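Local structure of putative pterin-4-alpha-carbinolamine dehydratase (Brucella melitensis, 3JST) at residues L18-R32 with G80-N93. The protein catalyses the dehydration of 4a-hydroxytetrahydrobiopterin to 6,7-dihydrobiopterin, releasing water. Residues are numbered along the deposited sequence; the frame is centred on the assembly and turned at random.
Sequences LDGWQKVDGREAITR and GVTELDIKMARKMN
Strand 30-32 and helix 83-93 run nearly parallel, at 10°, with their axes 10.2 Å apart; Trp-21 and Asn-93 meet at one end, Ala-29 and Val-81 at the other. The Trp-21 ring lies between two aliphatic groups. Ala-89 CB makes a CH-pi contact over one face, 3.6 Å from the centroid of the six-membered ring. Arg-32 CB covers the opposite face. Met-92 SD touches the ring edge at CZ2, a Met-aromatic contact. Trp-21 NE1 donates to Asn-93 OD1 at 2.8 Å. With CG anti to the backbone N (chi1 178°) and a stretched chain, Arg-32 sends NH2 to Asn-93 OD1, also at 2.8 Å. The two donors come from opposite faces of the amide plane. Asn-93 ND2 donates to Asp-19 O at 3.0 Å, in the carbonyl plane and on a lone pair. Leu-18 CD1 packs on Ala-89 CB and Ile-86 CD1, while Ile-30 CD1 reaches Ala-89 CB at 4.1 Å. At the far end Val-81 CG2 rests on the Ala-29 backbone, and a water links Glu-28 OE1 to Val-81 N. The contact packs the C-terminal helix on the antiparallel sheet of the pterin dehydratase fold. Three direct bonds fix the Asn-93 amide orientation, and the Arg-32 charge would probably polarise its carbonyl.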
loop_
_atom_site.group_PDB
_atom_site.type_symbol
_atom_site.label_atom_id
_atom_site.label_comp_id
_atom_site.label_asym_id
_atom_site.label_seq_id
_atom_site.Cartn_x
_atom_site.Cartn_y
_atom_site.Cartn_z
ATOM N N LEU A 18 -7.614 0.479 -7.454
ATOM C CA LEU A 18 -6.967 -0.255 -6.367
ATOM C C LEU A 18 -8.016 -0.857 -5.423
ATOM O O LEU A 18 -8.368 -0.257 -4.409
ATOM C CB LEU A 18 -6.017 0.672 -5.596
ATOM C CG LEU A 18 -4.885 1.335 -6.387
ATOM C CD1 LEU A 18 -4.207 2.411 -5.551
ATOM C CD2 LEU A 18 -3.865 0.299 -6.871
ATOM N N ASP A 19 -8.509 -2.045 -5.767
ATOM C CA ASP A 19 -9.561 -2.709 -4.992
ATOM C C ASP A 19 -9.166 -2.849 -3.518
ATOM O O ASP A 19 -8.058 -3.276 -3.205
ATOM C CB ASP A 19 -9.878 -4.091 -5.585
ATOM C CG ASP A 19 -11.016 -4.799 -4.853
ATOM O OD1 ASP A 19 -12.080 -4.181 -4.647
ATOM O OD2 ASP A 19 -10.838 -5.977 -4.480
ATOM N N GLY A 20 -10.079 -2.465 -2.629
ATOM C CA GLY A 20 -9.877 -2.578 -1.184
ATOM C C GLY A 20 -9.123 -1.427 -0.534
ATOM O O GLY A 20 -9.051 -1.361 0.694
ATOM N N TRP A 21 -8.555 -0.524 -1.340
ATOM C CA TRP A 21 -7.788 0.606 -0.807
ATOM C C TRP A 21 -8.664 1.845 -0.604
ATOM O O TRP A 21 -9.562 2.135 -1.411
ATOM C CB TRP A 21 -6.599 0.940 -1.716
ATOM C CG TRP A 21 -5.529 -0.110 -1.691
ATOM C CD1 TRP A 21 -5.490 -1.259 -2.429
ATOM C CD2 TRP A 21 -4.349 -0.119 -0.872
ATOM N NE1 TRP A 21 -4.354 -1.978 -2.127
ATOM C CE2 TRP A 21 -3.636 -1.300 -1.177
ATOM C CE3 TRP A 21 -3.825 0.760 0.085
ATOM C CZ2 TRP A 21 -2.432 -1.627 -0.557
ATOM C CZ3 TRP A 21 -2.623 0.438 0.696
ATOM C CH2 TRP A 21 -1.941 -0.753 0.376
ATOM N N GLN A 22 -8.394 2.569 0.482
ATOM C CA GLN A 22 -9.124 3.793 0.814
ATOM C C GLN A 22 -8.157 4.850 1.326
ATOM O O GLN A 22 -7.068 4.529 1.793
ATOM C CB GLN A 22 -10.183 3.515 1.892
ATOM C CG GLN A 22 -11.135 2.359 1.577
ATOM C CD GLN A 22 -12.019 1.981 2.764
ATOM O OE1 GLN A 22 -12.071 2.694 3.774
ATOM N NE2 GLN A 22 -12.712 0.849 2.647
ATOM N N LYS A 23 -8.563 6.112 1.242
ATOM C CA LYS A 23 -7.804 7.191 1.858
ATOM C C LYS A 23 -7.915 7.057 3.370
ATOM O O LYS A 23 -8.986 6.764 3.889
ATOM C CB LYS A 23 -8.341 8.560 1.430
ATOM C CG LYS A 23 -7.552 9.727 2.019
ATOM C CD LYS A 23 -8.130 11.078 1.619
ATOM C CE LYS A 23 -7.379 12.216 2.297
ATOM N NZ LYS A 23 -7.409 12.084 3.788
ATOM N N VAL A 24 -6.810 7.273 4.072
ATOM C CA VAL A 24 -6.836 7.262 5.531
ATOM C C VAL A 24 -7.541 8.523 6.011
ATOM O O VAL A 24 -7.242 9.626 5.560
ATOM C CB VAL A 24 -5.428 7.168 6.139
ATOM C CG1 VAL A 24 -5.488 7.325 7.672
ATOM C CG2 VAL A 24 -4.785 5.849 5.757
ATOM N N ASP A 25 -8.499 8.335 6.914
ATOM C CA ASP A 25 -9.305 9.424 7.448
ATOM C C ASP A 25 -8.410 10.458 8.129
ATOM O O ASP A 25 -7.702 10.139 9.081
ATOM C CB ASP A 25 -10.324 8.856 8.447
ATOM C CG ASP A 25 -11.484 9.784 8.695
ATOM O OD1 ASP A 25 -11.425 10.972 8.304
ATOM O OD2 ASP A 25 -12.472 9.311 9.289
ATOM N N GLY A 26 -8.425 11.687 7.619
ATOM C CA GLY A 26 -7.612 12.775 8.172
ATOM C C GLY A 26 -6.127 12.729 7.833
ATOM O O GLY A 26 -5.344 13.498 8.388
ATOM N N ARG A 27 -5.726 11.841 6.923
ATOM C CA ARG A 27 -4.302 11.643 6.627
ATOM C C ARG A 27 -4.041 11.561 5.132
ATOM O O ARG A 27 -4.854 11.033 4.379
ATOM C CB ARG A 27 -3.791 10.364 7.300
ATOM C CG ARG A 27 -3.815 10.378 8.828
ATOM C CD ARG A 27 -2.805 11.370 9.417
ATOM N NE ARG A 27 -1.449 11.142 8.916
ATOM C CZ ARG A 27 -0.590 10.238 9.391
ATOM N NH1 ARG A 27 -0.914 9.440 10.407
ATOM N NH2 ARG A 27 0.612 10.126 8.833
ATOM N N GLU A 28 -2.898 12.092 4.710
ATOM C CA GLU A 28 -2.455 11.977 3.320
ATOM C C GLU A 28 -1.762 10.628 3.142
ATOM O O GLU A 28 -0.534 10.535 3.075
ATOM C CB GLU A 28 -1.525 13.133 2.945
ATOM C CG GLU A 28 -2.148 14.511 3.109
ATOM C CD GLU A 28 -3.391 14.705 2.263
ATOM O OE1 GLU A 28 -3.394 14.277 1.087
ATOM O OE2 GLU A 28 -4.367 15.291 2.777
ATOM N N ALA A 29 -2.580 9.585 3.085
ATOM C CA ALA A 29 -2.102 8.216 3.004
ATOM C C ALA A 29 -3.245 7.310 2.549
ATOM O O ALA A 29 -4.423 7.676 2.661
ATOM C CB ALA A 29 -1.558 7.761 4.370
ATOM N N ILE A 30 -2.899 6.138 2.028
ATOM C CA ILE A 30 -3.908 5.152 1.632
ATOM C C ILE A 30 -3.698 3.852 2.391
ATOM O O ILE A 30 -2.585 3.555 2.840
ATOM C CB ILE A 30 -3.916 4.901 0.102
ATOM C CG1 ILE A 30 -2.570 4.340 -0.382
ATOM C CG2 ILE A 30 -4.262 6.196 -0.636
ATOM C CD1 ILE A 30 -2.551 3.966 -1.870
ATOM N N THR A 31 -4.769 3.079 2.544
ATOM C CA THR A 31 -4.725 1.901 3.388
ATOM C C THR A 31 -5.627 0.772 2.888
ATOM O O THR A 31 -6.673 1.012 2.284
ATOM C CB THR A 31 -5.079 2.262 4.862
ATOM O OG1 THR A 31 -4.776 1.153 5.721
ATOM C CG2 THR A 31 -6.556 2.650 5.006
ATOM N N ARG A 32 -5.175 -0.458 3.117
ATOM C CA ARG A 32 -5.999 -1.643 2.954
ATOM C C ARG A 32 -5.690 -2.636 4.075
ATOM O O ARG A 32 -4.536 -2.773 4.503
ATOM C CB ARG A 32 -5.759 -2.312 1.597
ATOM C CG ARG A 32 -6.587 -3.588 1.411
ATOM C CD ARG A 32 -6.547 -4.147 0.000
ATOM N NE ARG A 32 -7.373 -5.351 -0.087
ATOM C CZ ARG A 32 -7.361 -6.232 -1.087
ATOM N NH1 ARG A 32 -8.167 -7.289 -1.035
ATOM N NH2 ARG A 32 -6.559 -6.072 -2.138
ATOM N N GLY A 80 3.156 13.115 1.314
ATOM C CA GLY A 80 1.859 12.789 0.755
ATOM C C GLY A 80 1.874 11.512 -0.052
ATOM O O GLY A 80 2.858 10.771 -0.043
ATOM N N VAL A 81 0.765 11.271 -0.748
ATOM C CA VAL A 81 0.604 10.105 -1.602
ATOM C C VAL A 81 1.170 10.412 -2.985
ATOM O O VAL A 81 0.842 11.441 -3.582
ATOM C CB VAL A 81 -0.879 9.705 -1.723
ATOM C CG1 VAL A 81 -1.032 8.472 -2.611
ATOM C CG2 VAL A 81 -1.477 9.451 -0.332
ATOM N N THR A 82 2.025 9.520 -3.479
ATOM C CA THR A 82 2.653 9.658 -4.792
ATOM C C THR A 82 2.489 8.352 -5.574
ATOM O O THR A 82 1.932 7.371 -5.066
ATOM C CB THR A 82 4.168 9.971 -4.671
ATOM O OG1 THR A 82 4.879 8.792 -4.262
ATOM C CG2 THR A 82 4.424 11.106 -3.679
ATOM N N GLU A 83 2.999 8.344 -6.802
ATOM C CA GLU A 83 2.968 7.165 -7.666
ATOM C C GLU A 83 3.643 5.941 -7.030
ATOM O O GLU A 83 3.244 4.816 -7.303
ATOM C CB GLU A 83 3.603 7.499 -9.027
ATOM C CG GLU A 83 3.685 6.343 -10.040
ATOM C CD GLU A 83 2.328 5.752 -10.429
ATOM O OE1 GLU A 83 1.277 6.368 -10.152
ATOM O OE2 GLU A 83 2.319 4.660 -11.033
ATOM N N LEU A 84 4.644 6.157 -6.179
ATOM C CA LEU A 84 5.285 5.055 -5.446
ATOM C C LEU A 84 4.287 4.273 -4.574
ATOM O O LEU A 84 4.342 3.044 -4.493
ATOM C CB LEU A 84 6.413 5.592 -4.566
ATOM C CG LEU A 84 7.634 6.183 -5.267
ATOM C CD1 LEU A 84 8.575 6.835 -4.253
ATOM C CD2 LEU A 84 8.354 5.119 -6.076
ATOM N N ASP A 85 3.379 4.995 -3.923
ATOM C CA ASP A 85 2.344 4.377 -3.102
ATOM C C ASP A 85 1.344 3.631 -3.972
ATOM O O ASP A 85 0.897 2.535 -3.625
ATOM C CB ASP A 85 1.629 5.441 -2.272
ATOM C CG ASP A 85 2.581 6.196 -1.379
ATOM O OD1 ASP A 85 3.232 5.534 -0.541
ATOM O OD2 ASP A 85 2.694 7.433 -1.533
ATOM N N ILE A 86 1.015 4.225 -5.114
ATOM C CA ILE A 86 0.133 3.584 -6.085
ATOM C C ILE A 86 0.769 2.299 -6.624
ATOM O O ILE A 86 0.101 1.282 -6.737
ATOM C CB ILE A 86 -0.211 4.524 -7.267
ATOM C CG1 ILE A 86 -0.810 5.854 -6.771
ATOM C CG2 ILE A 86 -1.168 3.834 -8.234
ATOM C CD1 ILE A 86 -1.915 5.725 -5.720
ATOM N N LYS A 87 2.056 2.351 -6.954
ATOM C CA LYS A 87 2.775 1.166 -7.438
ATOM C C LYS A 87 2.788 0.045 -6.396
ATOM O O LYS A 87 2.576 -1.129 -6.726
ATOM C CB LYS A 87 4.211 1.526 -7.836
ATOM C CG LYS A 87 4.304 2.334 -9.111
ATOM C CD LYS A 87 5.738 2.736 -9.437
ATOM C CE LYS A 87 6.478 1.632 -10.155
ATOM N NZ LYS A 87 7.868 2.041 -10.522
ATOM N N MET A 88 3.030 0.413 -5.142
ATOM C CA MET A 88 3.086 -0.561 -4.058
ATOM C C MET A 88 1.714 -1.188 -3.813
ATOM O O MET A 88 1.606 -2.401 -3.683
ATOM C CB MET A 88 3.623 0.086 -2.775
ATOM C CG MET A 88 3.660 -0.840 -1.561
ATOM S SD MET A 88 4.648 -2.327 -1.807
ATOM C CE MET A 88 6.297 -1.674 -1.510
ATOM N N ALA A 89 0.671 -0.364 -3.761
ATOM C CA ALA A 89 -0.691 -0.867 -3.580
ATOM C C ALA A 89 -1.079 -1.816 -4.716
ATOM O O ALA A 89 -1.661 -2.875 -4.482
ATOM C CB ALA A 89 -1.682 0.288 -3.487
ATOM N N ARG A 90 -0.741 -1.425 -5.943
ATOM C CA ARG A 90 -0.972 -2.251 -7.122
ATOM C C ARG A 90 -0.278 -3.607 -6.999
ATOM O O ARG A 90 -0.902 -4.638 -7.240
ATOM C CB ARG A 90 -0.490 -1.519 -8.382
ATOM C CG ARG A 90 -0.626 -2.308 -9.681
ATOM C CD ARG A 90 -0.094 -1.536 -10.893
ATOM N NE ARG A 90 -0.680 -0.203 -10.999
ATOM C CZ ARG A 90 -0.002 0.943 -11.117
ATOM N NH1 ARG A 90 1.329 0.971 -11.158
ATOM N NH2 ARG A 90 -0.674 2.086 -11.207
ATOM N N LYS A 91 1.003 -3.597 -6.622
ATOM C CA LYS A 91 1.791 -4.829 -6.493
ATOM C C LYS A 91 1.250 -5.719 -5.380
ATOM O O LYS A 91 1.140 -6.935 -5.552
ATOM C CB LYS A 91 3.266 -4.521 -6.218
ATOM C CG LYS A 91 4.178 -5.752 -6.217
ATOM C CD LYS A 91 4.340 -6.350 -7.622
ATOM C CE LYS A 91 5.479 -7.356 -7.655
ATOM N NZ LYS A 91 5.715 -7.922 -9.007
ATOM N N MET A 92 0.926 -5.105 -4.243
ATOM C CA MET A 92 0.324 -5.824 -3.119
ATOM C C MET A 92 -0.978 -6.504 -3.526
ATOM O O MET A 92 -1.218 -7.655 -3.163
ATOM C CB MET A 92 0.077 -4.882 -1.945
ATOM C CG MET A 92 1.332 -4.577 -1.154
ATOM S SD MET A 92 1.053 -3.445 0.215
ATOM C CE MET A 92 2.636 -3.579 1.048
ATOM N N ASN A 93 -1.812 -5.790 -4.279
ATOM C CA ASN A 93 -3.050 -6.368 -4.798
ATOM C C ASN A 93 -2.794 -7.564 -5.716
ATOM O O ASN A 93 -3.554 -8.534 -5.693
ATOM C CB ASN A 93 -3.901 -5.305 -5.510
ATOM C CG ASN A 93 -4.785 -4.530 -4.548
ATOM O OD1 ASN A 93 -4.540 -4.519 -3.341
ATOM N ND2 ASN A 93 -5.830 -3.891 -5.075
HETATM O O HOH W 1 -7.162 -3.655 -7.934
HETATM O O HOH W 2 -1.318 13.497 -1.084
HETATM O O HOH W 3 -5.917 -8.275 -4.067
#